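Local coordinates for cell division control protein 45 cdc45 putative (Entamoeba histolytica, PDB 6CC2) that probably acts in DNA replication as the Cdc45 subunit of the replicative CMG helicase, with a fold related to RecJ-type DHH phosphoesterases, at residues 13-18 / 76-81; 256-261 / 339-344; 463-468 / 485-490. All coordinates share one frame; numbering follows the deposited sequence.

Contact 1 of 3, residues 13-18 / 76-81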
loop_
_atom_site.group_PDB
_atom_site.type_symbol
_atom_site.label_atom_id
_atom_site.label_comp_id
_atom_site.label_asym_id
_atom_site.label_seq_id
_atom_site.Cartn_x
_atom_site.Cartn_y
_atom_site.Cartn_z
ATOM N N ASN A 13 11.381 22.286 -18.642
ATOM C CA ASN A 13 12.412 22.890 -19.478
ATOM C C ASN A 13 13.786 22.730 -18.835
ATOM O O ASN A 13 14.788 22.519 -19.531
ATOM C CB ASN A 13 12.107 24.365 -19.717
ATOM C CG ASN A 13 11.035 24.578 -20.765
ATOM O OD1 ASN A 13 10.744 23.685 -21.562
ATOM N ND2 ASN A 13 10.459 25.772 -20.786
ATOM N N GLY A 14 13.849 22.840 -17.505
ATOM C CA GLY A 14 15.112 22.630 -16.815
ATOM C C GLY A 14 15.613 21.210 -16.966
ATOM O O GLY A 14 16.799 20.981 -17.215
ATOM N N LEU A 15 14.708 20.234 -16.841
ATOM C CA LEU A 15 15.087 18.846 -17.066
ATOM C C LEU A 15 15.632 18.658 -18.469
ATOM O O LEU A 15 16.699 18.057 -18.669
ATOM C CB LEU A 15 13.876 17.937 -16.843
ATOM C CG LEU A 15 13.203 17.950 -15.487
ATOM C CD1 LEU A 15 11.997 17.017 -15.546
ATOM C CD2 LEU A 15 14.143 17.500 -14.369
ATOM N N ARG A 16 14.920 19.183 -19.469
ATOM C CA ARG A 16 15.374 19.062 -20.851
ATOM C C ARG A 16 16.736 19.718 -21.059
ATOM O O ARG A 16 17.625 19.133 -21.682
ATOM C CB ARG A 16 14.341 19.671 -21.797
ATOM C CG ARG A 16 13.139 18.789 -22.083
ATOM C CD ARG A 16 12.238 19.413 -23.158
ATOM N NE ARG A 16 11.354 20.439 -22.605
ATOM C CZ ARG A 16 10.021 20.357 -22.565
ATOM N NH1 ARG A 16 9.388 19.301 -23.063
ATOM N NH2 ARG A 16 9.318 21.346 -22.030
ATOM N N ASN A 17 16.910 20.945 -20.562
ATOM C CA ASN A 17 18.172 21.649 -20.759
ATOM C C ASN A 17 19.328 20.915 -20.095
ATOM O O ASN A 17 20.418 20.801 -20.676
ATOM C CB ASN A 17 18.070 23.072 -20.226
ATOM C CG ASN A 17 17.262 23.966 -21.134
ATOM O OD1 ASN A 17 17.000 23.614 -22.282
ATOM N ND2 ASN A 17 16.865 25.127 -20.630
ATOM N N ARG A 18 19.124 20.432 -18.870
ATOM C CA ARG A 18 20.190 19.707 -18.187
ATOM C C ARG A 18 20.395 18.332 -18.794
ATOM O O ARG A 18 21.509 17.799 -18.753
ATOM C CB ARG A 18 19.889 19.627 -16.694
ATOM C CG ARG A 18 19.819 21.004 -16.032
ATOM C CD ARG A 18 19.736 20.901 -14.498
ATOM N NE ARG A 18 18.532 20.243 -14.001
ATOM C CZ ARG A 18 17.371 20.853 -13.764
ATOM N NH1 ARG A 18 16.352 20.143 -13.285
ATOM N NH2 ARG A 18 17.216 22.154 -14.018
ATOM N N ASP A 76 26.689 11.786 -12.991
ATOM C CA ASP A 76 26.067 12.805 -13.819
ATOM C C ASP A 76 24.656 13.157 -13.359
ATOM O O ASP A 76 23.884 13.731 -14.134
ATOM C CB ASP A 76 26.037 12.339 -15.278
ATOM C CG ASP A 76 27.418 12.009 -15.813
ATOM O OD1 ASP A 76 28.357 12.799 -15.575
ATOM O OD2 ASP A 76 27.565 10.956 -16.471
ATOM N N VAL A 77 24.297 12.838 -12.116
ATOM C CA VAL A 77 22.948 13.119 -11.648
ATOM C C VAL A 77 22.804 14.616 -11.406
ATOM O O VAL A 77 23.537 15.203 -10.607
ATOM C CB VAL A 77 22.622 12.307 -10.385
ATOM C CG1 VAL A 77 21.227 12.647 -9.879
ATOM C CG2 VAL A 77 22.724 10.833 -10.695
ATOM N N HIS A 78 21.854 15.241 -12.111
ATOM C CA HIS A 78 21.587 16.664 -11.985
ATOM C C HIS A 78 20.300 16.973 -11.238
ATOM O O HIS A 78 20.149 18.088 -10.732
ATOM C CB HIS A 78 21.510 17.322 -13.377
ATOM C CG HIS A 78 20.373 16.838 -14.236
ATOM N ND1 HIS A 78 19.124 17.417 -14.223
ATOM C CD2 HIS A 78 20.305 15.837 -15.147
ATOM C CE1 HIS A 78 18.337 16.803 -15.085
ATOM N NE2 HIS A 78 19.030 15.839 -15.662
ATOM N N THR A 79 19.382 16.013 -11.142
ATOM C CA THR A 79 18.092 16.227 -10.533
ATOM C C THR A 79 17.727 14.958 -9.771
ATOM O O THR A 79 18.001 13.852 -10.249
ATOM C CB THR A 79 17.008 16.507 -11.576
ATOM O OG1 THR A 79 17.341 17.656 -12.341
ATOM C CG2 THR A 79 15.672 16.751 -10.920
ATOM N N VAL A 80 17.106 15.120 -8.607
ATOM C CA VAL A 80 16.543 13.989 -7.872
ATOM C C VAL A 80 15.072 14.267 -7.605
ATOM O O VAL A 80 14.678 15.407 -7.327
ATOM C CB VAL A 80 17.291 13.711 -6.549
ATOM C CG1 VAL A 80 18.732 13.404 -6.842
ATOM C CG2 VAL A 80 17.147 14.883 -5.586
ATOM N N PHE A 81 14.266 13.215 -7.710
ATOM C CA PHE A 81 12.878 13.207 -7.275
ATOM C C PHE A 81 12.761 12.235 -6.110
ATOM O O PHE A 81 13.261 11.113 -6.198
ATOM C CB PHE A 81 11.946 12.743 -8.398
ATOM C CG PHE A 81 11.728 13.754 -9.451
ATOM C CD1 PHE A 81 12.647 13.917 -10.481
ATOM C CD2 PHE A 81 10.586 14.554 -9.440
ATOM C CE1 PHE A 81 12.424 14.846 -11.480
ATOM C CE2 PHE A 81 10.377 15.489 -10.442
ATOM C CZ PHE A 81 11.300 15.638 -11.447
#

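Contact 2 of 3, residues 256-261 / 339-344. With EDO (1,2-ethanediol), chain K.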
loop_
_atom_site.group_PDB
_atom_site.type_symbol
_atom_site.label_atom_id
_atom_site.label_comp_id
_atom_site.label_asym_id
_atom_site.label_seq_id
_atom_site.Cartn_x
_atom_site.Cartn_y
_atom_site.Cartn_z
ATOM N N ASP A 256 -19.418 -1.538 -8.839
ATOM C CA ASP A 256 -18.827 -2.840 -8.573
ATOM C C ASP A 256 -18.999 -3.175 -7.094
ATOM O O ASP A 256 -19.274 -2.311 -6.264
ATOM C CB ASP A 256 -17.351 -2.834 -8.963
ATOM C CG ASP A 256 -16.816 -4.215 -9.281
ATOM O OD1 ASP A 256 -17.611 -5.165 -9.365
ATOM O OD2 ASP A 256 -15.581 -4.333 -9.455
ATOM N N CYS A 257 -18.837 -4.450 -6.783
ATOM C CA CYS A 257 -18.878 -4.970 -5.410
ATOM C C CYS A 257 -17.453 -5.288 -4.977
ATOM O O CYS A 257 -16.839 -6.241 -5.469
ATOM C CB CYS A 257 -19.773 -6.205 -5.346
ATOM S SG CYS A 257 -19.948 -6.855 -3.678
ATOM N N GLN A 258 -16.917 -4.494 -4.058
ATOM C CA GLN A 258 -15.466 -4.463 -3.848
ATOM C C GLN A 258 -15.014 -5.531 -2.847
ATOM O O GLN A 258 -14.382 -5.255 -1.834
ATOM C CB GLN A 258 -15.033 -3.076 -3.387
ATOM C CG GLN A 258 -15.330 -1.986 -4.408
ATOM C CD GLN A 258 -14.650 -2.232 -5.730
ATOM O OE1 GLN A 258 -13.757 -3.087 -5.847
ATOM N NE2 GLN A 258 -15.039 -1.482 -6.740
ATOM N N LEU A 259 -15.355 -6.770 -3.153
ATOM C CA LEU A 259 -14.758 -7.911 -2.450
ATOM C C LEU A 259 -13.424 -8.229 -3.115
ATOM O O LEU A 259 -13.301 -8.200 -4.346
ATOM C CB LEU A 259 -15.677 -9.123 -2.493
ATOM C CG LEU A 259 -17.018 -8.974 -1.774
ATOM C CD1 LEU A 259 -17.835 -10.240 -1.978
ATOM C CD2 LEU A 259 -16.810 -8.705 -0.280
HETATM N N MSE A 260 -12.421 -8.494 -2.296
HETATM C CA MSE A 260 -11.048 -8.637 -2.786
HETATM C C MSE A 260 -10.887 -9.707 -3.841
HETATM O O MSE A 260 -11.133 -10.907 -3.579
HETATM C CB MSE A 260 -10.111 -8.981 -1.576
HETATM C CG MSE A 260 -8.711 -9.328 -2.012
HETATM SE SE MSE A 260 -7.554 -9.624 -0.446
HETATM C CE MSE A 260 -8.572 -10.873 0.552
ATOM N N LEU A 261 -10.488 -9.292 -5.047
ATOM C CA LEU A 261 -10.166 -10.181 -6.154
ATOM C C LEU A 261 -11.301 -11.142 -6.514
ATOM O O LEU A 261 -11.056 -12.211 -7.054
ATOM C CB LEU A 261 -8.881 -10.969 -5.857
ATOM C CG LEU A 261 -7.614 -10.119 -5.863
ATOM C CD1 LEU A 261 -6.412 -10.997 -5.491
ATOM C CD2 LEU A 261 -7.375 -9.479 -7.208
ATOM N N LEU A 339 -18.695 0.459 -4.829
ATOM C CA LEU A 339 -17.981 1.620 -5.336
ATOM C C LEU A 339 -17.679 1.379 -6.806
ATOM O O LEU A 339 -17.537 0.228 -7.232
ATOM C CB LEU A 339 -16.657 1.848 -4.592
ATOM C CG LEU A 339 -16.750 2.117 -3.091
ATOM C CD1 LEU A 339 -15.328 2.102 -2.510
ATOM C CD2 LEU A 339 -17.410 3.428 -2.806
ATOM N N PRO A 340 -17.540 2.441 -7.595
ATOM C CA PRO A 340 -17.136 2.261 -8.995
ATOM C C PRO A 340 -15.737 1.670 -9.093
ATOM O O PRO A 340 -14.852 1.989 -8.304
ATOM C CB PRO A 340 -17.191 3.686 -9.570
ATOM C CG PRO A 340 -16.993 4.584 -8.388
ATOM C CD PRO A 340 -17.710 3.864 -7.244
ATOM N N SER A 341 -15.567 0.773 -10.050
ATOM C CA SER A 341 -14.280 0.203 -10.421
ATOM C C SER A 341 -13.869 0.740 -11.790
ATOM O O SER A 341 -14.712 0.897 -12.684
ATOM C CB SER A 341 -14.349 -1.322 -10.491
ATOM O OG SER A 341 -14.263 -1.919 -9.220
ATOM N N PHE A 342 -12.576 0.999 -11.944
ATOM C CA PHE A 342 -11.983 1.436 -13.216
ATOM C C PHE A 342 -11.338 0.220 -13.875
ATOM O O PHE A 342 -10.573 -0.505 -13.232
ATOM C CB PHE A 342 -10.955 2.542 -12.931
ATOM C CG PHE A 342 -10.440 3.227 -14.145
ATOM C CD1 PHE A 342 -9.440 2.658 -14.898
ATOM C CD2 PHE A 342 -10.967 4.453 -14.538
ATOM C CE1 PHE A 342 -8.966 3.288 -16.049
ATOM C CE2 PHE A 342 -10.522 5.077 -15.678
ATOM C CZ PHE A 342 -9.502 4.504 -16.431
ATOM N N PHE A 343 -11.658 -0.014 -15.142
ATOM C CA PHE A 343 -11.226 -1.205 -15.848
ATOM C C PHE A 343 -10.410 -0.844 -17.089
ATOM O O PHE A 343 -10.654 0.173 -17.736
ATOM C CB PHE A 343 -12.418 -2.065 -16.322
ATOM C CG PHE A 343 -13.148 -2.782 -15.222
ATOM C CD1 PHE A 343 -14.136 -2.146 -14.484
ATOM C CD2 PHE A 343 -12.888 -4.126 -14.956
ATOM C CE1 PHE A 343 -14.826 -2.821 -13.491
ATOM C CE2 PHE A 343 -13.561 -4.798 -13.971
ATOM C CZ PHE A 343 -14.546 -4.155 -13.234
ATOM N N LYS A 344 -9.444 -1.691 -17.421
ATOM C CA LYS A 344 -8.753 -1.612 -18.702
ATOM C C LYS A 344 -8.889 -2.960 -19.405
ATOM O O LYS A 344 -8.725 -4.010 -18.776
ATOM C CB LYS A 344 -7.276 -1.256 -18.509
ATOM C CG LYS A 344 -6.480 -1.254 -19.819
ATOM C CD LYS A 344 -5.017 -0.952 -19.571
ATOM C CE LYS A 344 -4.190 -1.220 -20.840
ATOM N NZ LYS A 344 -4.629 -0.395 -21.970
HETATM C C1 EDO K . -19.323 -7.983 -8.971
HETATM O O1 EDO K . -20.499 -7.802 -9.769
HETATM C C2 EDO K . -18.262 -8.706 -9.793
HETATM O O2 EDO K . -18.021 -7.992 -11.011
#

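Contact 3 of 3, residues 463-468 / 485-490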
loop_
_atom_site.group_PDB
_atom_site.type_symbol
_atom_site.label_atom_id
_atom_site.label_comp_id
_atom_site.label_asym_id
_atom_site.label_seq_id
_atom_site.Cartn_x
_atom_site.Cartn_y
_atom_site.Cartn_z
ATOM N N LYS A 463 -12.596 -1.851 17.370
ATOM C CA LYS A 463 -12.923 -0.494 16.954
ATOM C C LYS A 463 -11.971 0.499 17.627
ATOM O O LYS A 463 -12.376 1.511 18.197
ATOM C CB LYS A 463 -14.383 -0.141 17.255
ATOM C CG LYS A 463 -15.397 -1.030 16.589
ATOM C CD LYS A 463 -15.236 -1.072 15.092
ATOM C CE LYS A 463 -16.356 -1.868 14.428
ATOM N NZ LYS A 463 -17.643 -1.113 14.404
ATOM N N LYS A 464 -10.681 0.179 17.573
ATOM C CA LYS A 464 -9.649 0.985 18.207
ATOM C C LYS A 464 -8.345 0.706 17.470
ATOM O O LYS A 464 -7.813 -0.398 17.600
ATOM C CB LYS A 464 -9.524 0.628 19.685
ATOM C CG LYS A 464 -8.323 1.257 20.412
ATOM C CD LYS A 464 -8.372 2.761 20.462
ATOM C CE LYS A 464 -7.313 3.304 21.418
ATOM N NZ LYS A 464 -7.213 4.789 21.389
ATOM N N TRP A 465 -7.838 1.683 16.716
ATOM C CA TRP A 465 -6.630 1.496 15.923
ATOM C C TRP A 465 -5.391 1.816 16.747
ATOM O O TRP A 465 -5.305 2.880 17.367
ATOM C CB TRP A 465 -6.680 2.367 14.657
ATOM C CG TRP A 465 -7.647 1.795 13.703
ATOM C CD1 TRP A 465 -9.003 1.920 13.722
ATOM C CD2 TRP A 465 -7.336 0.931 12.600
ATOM N NE1 TRP A 465 -9.558 1.184 12.689
ATOM C CE2 TRP A 465 -8.553 0.565 11.998
ATOM C CE3 TRP A 465 -6.147 0.408 12.100
ATOM C CZ2 TRP A 465 -8.610 -0.260 10.884
ATOM C CZ3 TRP A 465 -6.208 -0.426 10.995
ATOM C CH2 TRP A 465 -7.437 -0.755 10.413
ATOM N N LEU A 466 -4.463 0.877 16.774
ATOM C CA LEU A 466 -3.206 0.983 17.487
ATOM C C LEU A 466 -2.099 0.380 16.646
ATOM O O LEU A 466 -2.348 -0.516 15.830
ATOM C CB LEU A 466 -3.264 0.243 18.836
ATOM C CG LEU A 466 -4.166 0.878 19.872
ATOM C CD1 LEU A 466 -4.340 -0.090 21.013
ATOM C CD2 LEU A 466 -3.566 2.217 20.367
ATOM N N PRO A 467 -0.862 0.824 16.849
ATOM C CA PRO A 467 0.279 0.079 16.317
ATOM C C PRO A 467 0.376 -1.261 17.025
ATOM O O PRO A 467 -0.230 -1.481 18.080
ATOM C CB PRO A 467 1.471 0.999 16.603
ATOM C CG PRO A 467 1.061 1.815 17.761
ATOM C CD PRO A 467 -0.450 1.957 17.692
ATOM N N PHE A 468 1.075 -2.192 16.385
ATOM C CA PHE A 468 1.080 -3.588 16.802
ATOM C C PHE A 468 2.513 -4.094 16.932
ATOM O O PHE A 468 3.328 -3.900 16.022
ATOM C CB PHE A 468 0.310 -4.457 15.794
ATOM C CG PHE A 468 -0.127 -5.771 16.344
ATOM C CD1 PHE A 468 0.741 -6.856 16.381
ATOM C CD2 PHE A 468 -1.422 -5.949 16.797
ATOM C CE1 PHE A 468 0.327 -8.061 16.898
ATOM C CE2 PHE A 468 -1.854 -7.156 17.298
ATOM C CZ PHE A 468 -0.971 -8.217 17.375
ATOM N N TYR A 485 4.826 -2.615 13.964
ATOM C CA TYR A 485 4.194 -2.135 12.748
ATOM C C TYR A 485 3.158 -1.071 13.069
ATOM O O TYR A 485 2.356 -1.228 13.991
ATOM C CB TYR A 485 3.505 -3.276 11.974
ATOM C CG TYR A 485 2.713 -2.772 10.780
ATOM C CD1 TYR A 485 3.344 -2.413 9.613
ATOM C CD2 TYR A 485 1.331 -2.635 10.852
ATOM C CE1 TYR A 485 2.615 -1.923 8.513
ATOM C CE2 TYR A 485 0.606 -2.165 9.762
ATOM C CZ TYR A 485 1.255 -1.810 8.617
ATOM O OH TYR A 485 0.553 -1.338 7.536
ATOM N N SER A 486 3.170 -0.001 12.287
ATOM C CA SER A 486 2.220 1.087 12.446
ATOM C C SER A 486 1.461 1.274 11.141
ATOM O O SER A 486 2.063 1.591 10.109
ATOM C CB SER A 486 2.944 2.367 12.850
ATOM O OG SER A 486 2.069 3.463 12.916
ATOM N N SER A 487 0.137 1.046 11.184
ATOM C CA SER A 487 -0.654 1.213 9.944
ATOM C C SER A 487 -0.853 2.687 9.608
ATOM O O SER A 487 -0.679 3.566 10.462
ATOM C CB SER A 487 -2.002 0.531 10.098
ATOM O OG SER A 487 -2.876 1.309 10.882
ATOM N N PRO A 488 -1.253 2.995 8.367
ATOM C CA PRO A 488 -1.455 4.402 8.000
ATOM C C PRO A 488 -2.500 5.112 8.843
ATOM O O PRO A 488 -2.455 6.344 8.961
ATOM C CB PRO A 488 -1.877 4.333 6.517
ATOM C CG PRO A 488 -1.197 3.072 6.015
ATOM C CD PRO A 488 -1.275 2.097 7.187
ATOM N N ILE A 489 -3.455 4.388 9.408
ATOM C CA ILE A 489 -4.437 5.017 10.280
ATOM C C ILE A 489 -3.778 5.640 11.502
ATOM O O ILE A 489 -4.297 6.616 12.057
ATOM C CB ILE A 489 -5.505 3.979 10.675
ATOM C CG1 ILE A 489 -6.320 3.544 9.441
ATOM C CG2 ILE A 489 -6.441 4.554 11.742
ATOM C CD1 ILE A 489 -7.134 4.626 8.807
ATOM N N SER A 490 -2.631 5.109 11.932
ATOM C CA SER A 490 -1.937 5.600 13.117
ATOM C C SER A 490 -0.786 6.550 12.786
ATOM O O SER A 490 0.095 6.761 13.632
ATOM C CB SER A 490 -1.398 4.427 13.941
ATOM O OG SER A 490 -2.390 3.449 14.189
HETATM O O HOH W 1 -3.530 4.634 16.209
HETATM O O HOH W 2 -1.765 0.894 13.372
#

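Contact 1 of 3, residues 13-18 / 76-81
Leu15 and Arg18 of helix 13-18 face His78, Thr79 and Phe81 of strand 77-81, the two short axes passing 9.3 Å apart with their N-to-C directions 148° from each other. Neighbouring residues His78 and Thr79 both point at the helix, because a helical psi of -20° at His78 interrupts the extended path. Arg18 uses them together. Its CB lies over one face of the His78 ring, 3.6 Å from the centroid in a CH-pi contact. The chain then bends at chi3 (-64°) and brings the guanidinium in past the ND1 corner. From there NE donates to His78 ND1 at 2.9 Å, slanting in from outside the ring plane, while NH1 donates to Thr79 OG1 at 2.8 Å. Both acceptors lie at the edge of the guanidinium, near its plane, so the bonds fix its rotation. A second, weak bond from NE also reaches Thr79 OG1. Accepting at ND1 beside a positive charge is consistent with a neutral His78 ring. Over one face of the guanidinium, displaced toward its rim, lies the carbonyl oxygen of Gly14, one turn back in the helix, and Phe102 adds a cation-pi contact. Beside the polar group, Leu15 CD2 touches Thr79 OG1 and CG2, each at 3.8 Å, and meets the edge of the Phe81 ring at CE1, 4.3 Å away. Val77 and Val80 pack instead on helix 61-71. Helices packed on a parallel sheet in this way are characteristic of a Rossmann-like alpha/beta domain, as in the N-terminal part of DHH-family proteins.

Contact 2 of 3, residues 256-261 / 339-344
Asp256 and Leu339 form an antiparallel hydrogen-bonded pair at the border of a three-stranded mixed sheet, in which strand 338-344 is outermost; an inverse gamma turn centred on Gln258 follows directly. Leu339 N donates to Asp256 O at 3.2 Å, whereas the return bond from Asp256 N to Leu339 O is weak. The side chains add a relay through Ser341 OG. This hydroxyl gives its hydrogen to the anti lone pair of Asp256 OD2 at 2.8 Å and accepts one from Gln258 NE2 at 2.6 Å, nearly straight at 166°. A bend at chi2 (-59°) curls the Gln258 chain back to the strand, with Leu339 CB against its CG. Farther out, Arg263 forms a salt bridge with Asp256 OD2, Phe343 CZ lies 3.9 Å from the same oxygen, and Phe355 of helix 354-364 packs on both Gln258 and Ser341. The other carboxylate oxygen, OD1, receives weak bonds from Cys257 N and from a 1,2-ethanediol probably left by crystallisation. The second hydrogen of Gln258 NE2 goes to Leu339 O at 3.1 Å, in the plane of its own amide but arriving 53° above the carbonyl plane of Leu339.

Contact 3 of 3, residues 463-468 / 485-490
Trp465 lays one face of its indole on Ile489, and a pair of backbone hydrogen bonds joins Phe468 to Tyr485 at the other end of the contact. Along the tryptophan, CB meets Ile489 CG2 at 3.7 Å, and CG rests against the same methyl at 3.6 Å; chi1 of -66° turns CG2 anti to the isoleucine's own backbone N, which sets this methyl against the indole. CD2 passes over the isoleucine CB, which also lies 3.9 Å from CE3. Ile489 CG1 is placed over the six-membered ring, 4.2 Å from its centroid and only 12° off the normal, a CH-pi contact. Towards the tip, CE3 and then CZ3 come near Ser487 OG, at 3.6 Å for CE3. The Trp465 carbonyl is tied to Ser490 OG by one water; a second links that hydroxyl to Ser487 N and, weakly, to Leu466 O, so the serine is held between the two loops by water. Ser490 N in turn bonds Ser487 O, closing the 3-10 turn. Phe468 N to Tyr485 O and Tyr485 N to Phe468 O are both 2.9 Å long, and Pro467 packs on Ser486 beside them. These bonds form the pair at the open end of the hairpin of strands 468-474 and 479-485. Helix 444-462 covers Phe468 through Leu454 and Ala455, Phe497 of helix 494-508 packs on Pro467 and Ser486, and strand 427-432 reaches Leu466 and Phe468 through Arg428.

In the fold
The three contacts follow one another along the chain, each closing before the next opens, and none touches another. Contact 1 belongs to the six-stranded parallel sheet near the N terminus, contact 2 to the small sheet of strands 237-238, 251-257 and 338-344, and contact 3 lies at the end of the mixed sheet near the C terminus, so no sheet is shared. The centre of contact 1 lies about 39 Å from those of both others. Contacts 2 and 3 are closer, about 26 Å between centres, with nearest atoms about 14 Å apart. Each therefore joins parts of a different sheet region, consistent with a Cdc45 of several domains.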